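Local atomic coordinates of protein SOSEKI 4 (Arabidopsis thaliana, PDB entry 6RSN), a protein that interprets polarity cues locally and can influence the orientation of cell division, forming long polymer filaments through its DIX-like domain with other SOSEKI proteins, and promotes auxin biosynthesis and signalling. Residues 10-15 against 49-54. The protein carries 1 engineered substitution. Sequence-based numbering, arbitrary orientation.
Sequences YYLSRN and NGMACL. With SO4 (sulfate ion), chain B.
M51, modelled as selenomethionine, directs its terminal methyl CE at Y10 and L12 of strand 5-13, a buried contact in the ubiquitin-like fold of this DIX-like polymerising domain. The evidence lies in three apolar approaches to that one methyl. L12 meets it tip to tip, CD1 lying 3.8 Å from M51 CE and CD2 4.0 Å from the same atom, which therefore faces both branches of the leucine fork. The Y10 side chain runs in the direction opposite to that of M51; its CE2 stands 3.9 Å from M51 CE, and the methyl approaches the ring obliquely. M51 achieves this reach with CG anti to the backbone N and a bend at chi2 (-93°). L43 of helix 36-47 touches both Y10 and M51, so the short helix 49-52, the longer helix and the sheet converge here. The Y10 hydroxyl is hydrogen-bonded to R47 NH2, which anchors the polar end of the ring beside this apolar cluster. A sulfate, probably from the crystallisation liquor, sits beside L12, its O3 3.1 Å from L12 CD1, and is also hydrogen-bonded to R47 NH2. At the guanidinium edge of poorly ordered R14, NH2 bonds sulfate O4 at 3.1 Å (N-H...O 151°) and, despite the shorter 2.9 Å, only weakly sulfate O1 (124°).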
ATOM      1  N   TYR A  10       0.589  -4.857   3.661  1.00 21.83           N
ATOM      2  CA  TYR A  10       1.696  -3.931   3.375  1.00 22.37           C
ATOM      3  C   TYR A  10       2.947  -4.303   4.168  1.00 22.05           C
ATOM      4  O   TYR A  10       2.902  -4.751   5.334  1.00 22.01           O
ATOM      5  CB  TYR A  10       1.298  -2.450   3.582  1.00 21.49           C
ATOM      6  CG  TYR A  10       0.989  -2.026   5.005  1.00 21.06           C
ATOM      7  CD1 TYR A  10      -0.292  -2.136   5.521  1.00 21.00           C
ATOM      8  CD2 TYR A  10       1.988  -1.561   5.849  1.00 21.08           C
ATOM      9  CE1 TYR A  10      -0.585  -1.749   6.829  1.00 23.51           C
ATOM     10  CE2 TYR A  10       1.718  -1.158   7.156  1.00 23.48           C
ATOM     11  CZ  TYR A  10       0.435  -1.297   7.661  1.00 22.82           C
ATOM     12  OH  TYR A  10       0.178  -0.911   8.956  1.00 25.10           O
ATOM     13  N   TYR A  11       4.121  -4.067   3.549  1.00 23.11           N
ATOM     14  CA  TYR A  11       5.427  -4.278   4.155  1.00 23.83           C
ATOM     15  C   TYR A  11       6.054  -2.912   4.423  1.00 23.10           C
ATOM     16  O   TYR A  11       5.928  -2.005   3.595  1.00 25.79           O
ATOM     17  CB  TYR A  11       6.364  -4.957   3.148  1.00 23.58           C
ATOM     18  CG  TYR A  11       5.997  -6.393   2.882  1.00 25.72           C
ATOM     19  CD1 TYR A  11       5.015  -6.690   1.947  1.00 25.65           C
ATOM     20  CD2 TYR A  11       6.631  -7.422   3.563  1.00 26.27           C
ATOM     21  CE1 TYR A  11       4.713  -8.015   1.684  1.00 28.93           C
ATOM     22  CE2 TYR A  11       6.308  -8.764   3.324  1.00 30.43           C
ATOM     23  CZ  TYR A  11       5.343  -9.034   2.375  1.00 29.58           C
ATOM     24  OH  TYR A  11       4.945 -10.317   2.074  1.00 33.12           O
ATOM     25  N   LEU A  12       6.537  -2.688   5.642  1.00 21.67           N
ATOM     26  CA  LEU A  12       7.277  -1.431   5.835  1.00 22.05           C
ATOM     27  C   LEU A  12       8.760  -1.747   5.790  1.00 26.00           C
ATOM     28  O   LEU A  12       9.202  -2.742   6.370  1.00 25.90           O
ATOM     29  CB  LEU A  12       7.001  -0.847   7.229  1.00 23.33           C
ATOM     30  CG  LEU A  12       5.548  -0.476   7.437  1.00 22.47           C
ATOM     31  CD1 LEU A  12       5.376   0.141   8.842  1.00 25.25           C
ATOM     32  CD2 LEU A  12       5.104   0.520   6.336  1.00 23.39           C
ATOM     33  N   SER A  13       9.518  -0.862   5.144  1.00 23.07           N
ATOM     34  CA  SER A  13      10.932  -1.118   4.944  1.00 27.80           C
ATOM     35  C   SER A  13      11.654   0.043   5.570  1.00 31.21           C
ATOM     36  O   SER A  13      11.402   1.179   5.187  1.00 29.29           O
ATOM     37  CB  SER A  13      11.210  -1.195   3.434  1.00 29.70           C
ATOM     38  OG  SER A  13      12.615  -1.302   3.216  1.00 35.20           O
ATOM     39  N   ARG A  14      12.536  -0.227   6.539  1.00 34.69           N
ATOM     40  CA  ARG A  14      13.281   0.866   7.128  1.00 47.84           C
ATOM     41  C   ARG A  14      14.737   0.774   6.665  1.00 59.78           C
ATOM     42  O   ARG A  14      15.130   1.389   5.668  1.00 61.81           O
ATOM     43  CB  ARG A  14      13.065   0.837   8.640  1.00 50.66           C
ATOM     44  CG  ARG A  14      11.617   1.052   9.046  1.00 51.80           C
ATOM     45  CD  ARG A  14      11.614   0.884  10.554  1.00 65.04           C
ATOM     46  NE  ARG A  14      10.375   1.189  11.263  1.00 70.36           N
ATOM     47  CZ  ARG A  14       9.311   0.383  11.356  1.00 74.43           C
ATOM     48  NH1 ARG A  14       9.288  -0.792  10.743  1.00 74.87           N
ATOM     49  NH2 ARG A  14       8.256   0.771  12.051  1.00 74.07           N
ATOM     50  N   ASN A  15      15.513  -0.042   7.381  1.00 70.25           N
ATOM     51  CA  ASN A  15      16.873  -0.388   6.996  1.00 78.51           C
ATOM     52  C   ASN A  15      16.818  -1.445   5.895  1.00 88.52           C
ATOM     53  O   ASN A  15      17.735  -1.564   5.084  1.00 90.71           O
ATOM     54  CB  ASN A  15      17.655  -0.903   8.205  1.00 76.93           C
ATOM     55  CG  ASN A  15      17.459  -0.000   9.401  1.00 77.26           C
ATOM     56  OD1 ASN A  15      17.846   1.162   9.361  1.00 86.61           O
ATOM     57  ND2 ASN A  15      16.836  -0.504  10.454  1.00 74.95           N
ATOM     58  N   ASN A  49      -2.479  10.245  11.884  1.00 20.21           N
ATOM     59  CA  ASN A  49      -2.076  10.955  10.671  1.00 22.92           C
ATOM     60  C   ASN A  49      -0.569  11.007  10.460  1.00 22.40           C
ATOM     61  O   ASN A  49      -0.106  11.164   9.324  1.00 23.71           O
ATOM     62  CB  ASN A  49      -2.556  12.410  10.721  1.00 27.91           C
ATOM     63  CG  ASN A  49      -4.043  12.497  10.445  1.00 32.39           C
ATOM     64  OD1 ASN A  49      -4.808  13.127  11.172  1.00 43.05           O
ATOM     65  ND2 ASN A  49      -4.462  11.879   9.374  1.00 32.15           N
ATOM     66  N   GLY A  50       0.171  10.867  11.544  1.00 21.14           N
ATOM     67  CA  GLY A  50       1.612  10.965  11.405  1.00 21.66           C
ATOM     68  C   GLY A  50       2.344   9.712  10.927  1.00 21.81           C
ATOM     69  O   GLY A  50       3.586   9.742  10.858  1.00 22.74           O
HETATM   70  N   MSE A  51       1.618   8.622  10.589  1.00 18.94           N
HETATM   71  CA  MSE A  51       2.322   7.402  10.208  1.00 18.20           C
HETATM   72  C   MSE A  51       2.542   7.377   8.686  1.00 18.73           C
HETATM   73  O   MSE A  51       3.703   7.195   8.219  1.00 20.05           O
HETATM   74  CB  MSE A  51       1.493   6.203  10.724  1.00 20.62           C
HETATM   75  CG  MSE A  51       2.118   4.842  10.364  1.00 20.65           C
HETATM   76 SE   MSE A  51       1.372   4.129   8.651  1.00 27.27          SE
HETATM   77  CE  MSE A  51       2.370   2.410   8.592  1.00 26.87           C
ATOM     78  N   ALA A  52       1.466   7.419   7.858  1.00 18.24           N
ATOM     79  CA  ALA A  52       1.662   7.027   6.450  1.00 18.20           C
ATOM     80  C   ALA A  52       2.556   8.026   5.713  1.00 20.48           C
ATOM     81  O   ALA A  52       3.230   7.631   4.782  1.00 19.51           O
ATOM     82  CB  ALA A  52       0.356   6.880   5.749  1.00 20.29           C
ATOM     83  N   CYS A  53       2.617   9.270   6.199  1.00 20.53           N
ATOM     84  CA  CYS A  53       3.440  10.281   5.563  1.00 20.69           C
ATOM     85  C   CYS A  53       4.916  10.034   5.845  1.00 19.69           C
ATOM     86  O   CYS A  53       5.722  10.736   5.151  1.00 21.27           O
ATOM     87  CB  CYS A  53       3.099  11.705   6.046  1.00 21.77           C
ATOM     88  SG  CYS A  53       3.129  11.851   7.864  1.00 25.78           S
ATOM     89  N   LEU A  54       5.286   9.045   6.678  1.00 18.80           N
ATOM     90  CA  LEU A  54       6.721   8.748   6.886  1.00 19.47           C
ATOM     91  C   LEU A  54       7.281   7.844   5.776  1.00 17.58           C
ATOM     92  O   LEU A  54       8.478   7.550   5.763  1.00 18.70           O
ATOM     93  CB  LEU A  54       6.893   8.060   8.244  1.00 20.43           C
ATOM     94  CG  LEU A  54       6.524   8.886   9.478  1.00 22.01           C
ATOM     95  CD1 LEU A  54       6.565   7.939  10.653  1.00 23.22           C
ATOM     96  CD2 LEU A  54       7.557   9.987   9.674  1.00 23.70           C
TER
HETATM   97  S   SO4 B 201       5.247  -0.685  12.971  1.00 67.83           S
HETATM   98  O1  SO4 B 201       5.616   0.689  13.210  1.00 74.13           O
HETATM   99  O2  SO4 B 201       4.321  -1.126  13.975  1.00 70.47           O
HETATM  100  O3  SO4 B 201       4.622  -0.795  11.677  1.00 78.67           O
HETATM  101  O4  SO4 B 201       6.424  -1.510  13.019  1.00 76.13           O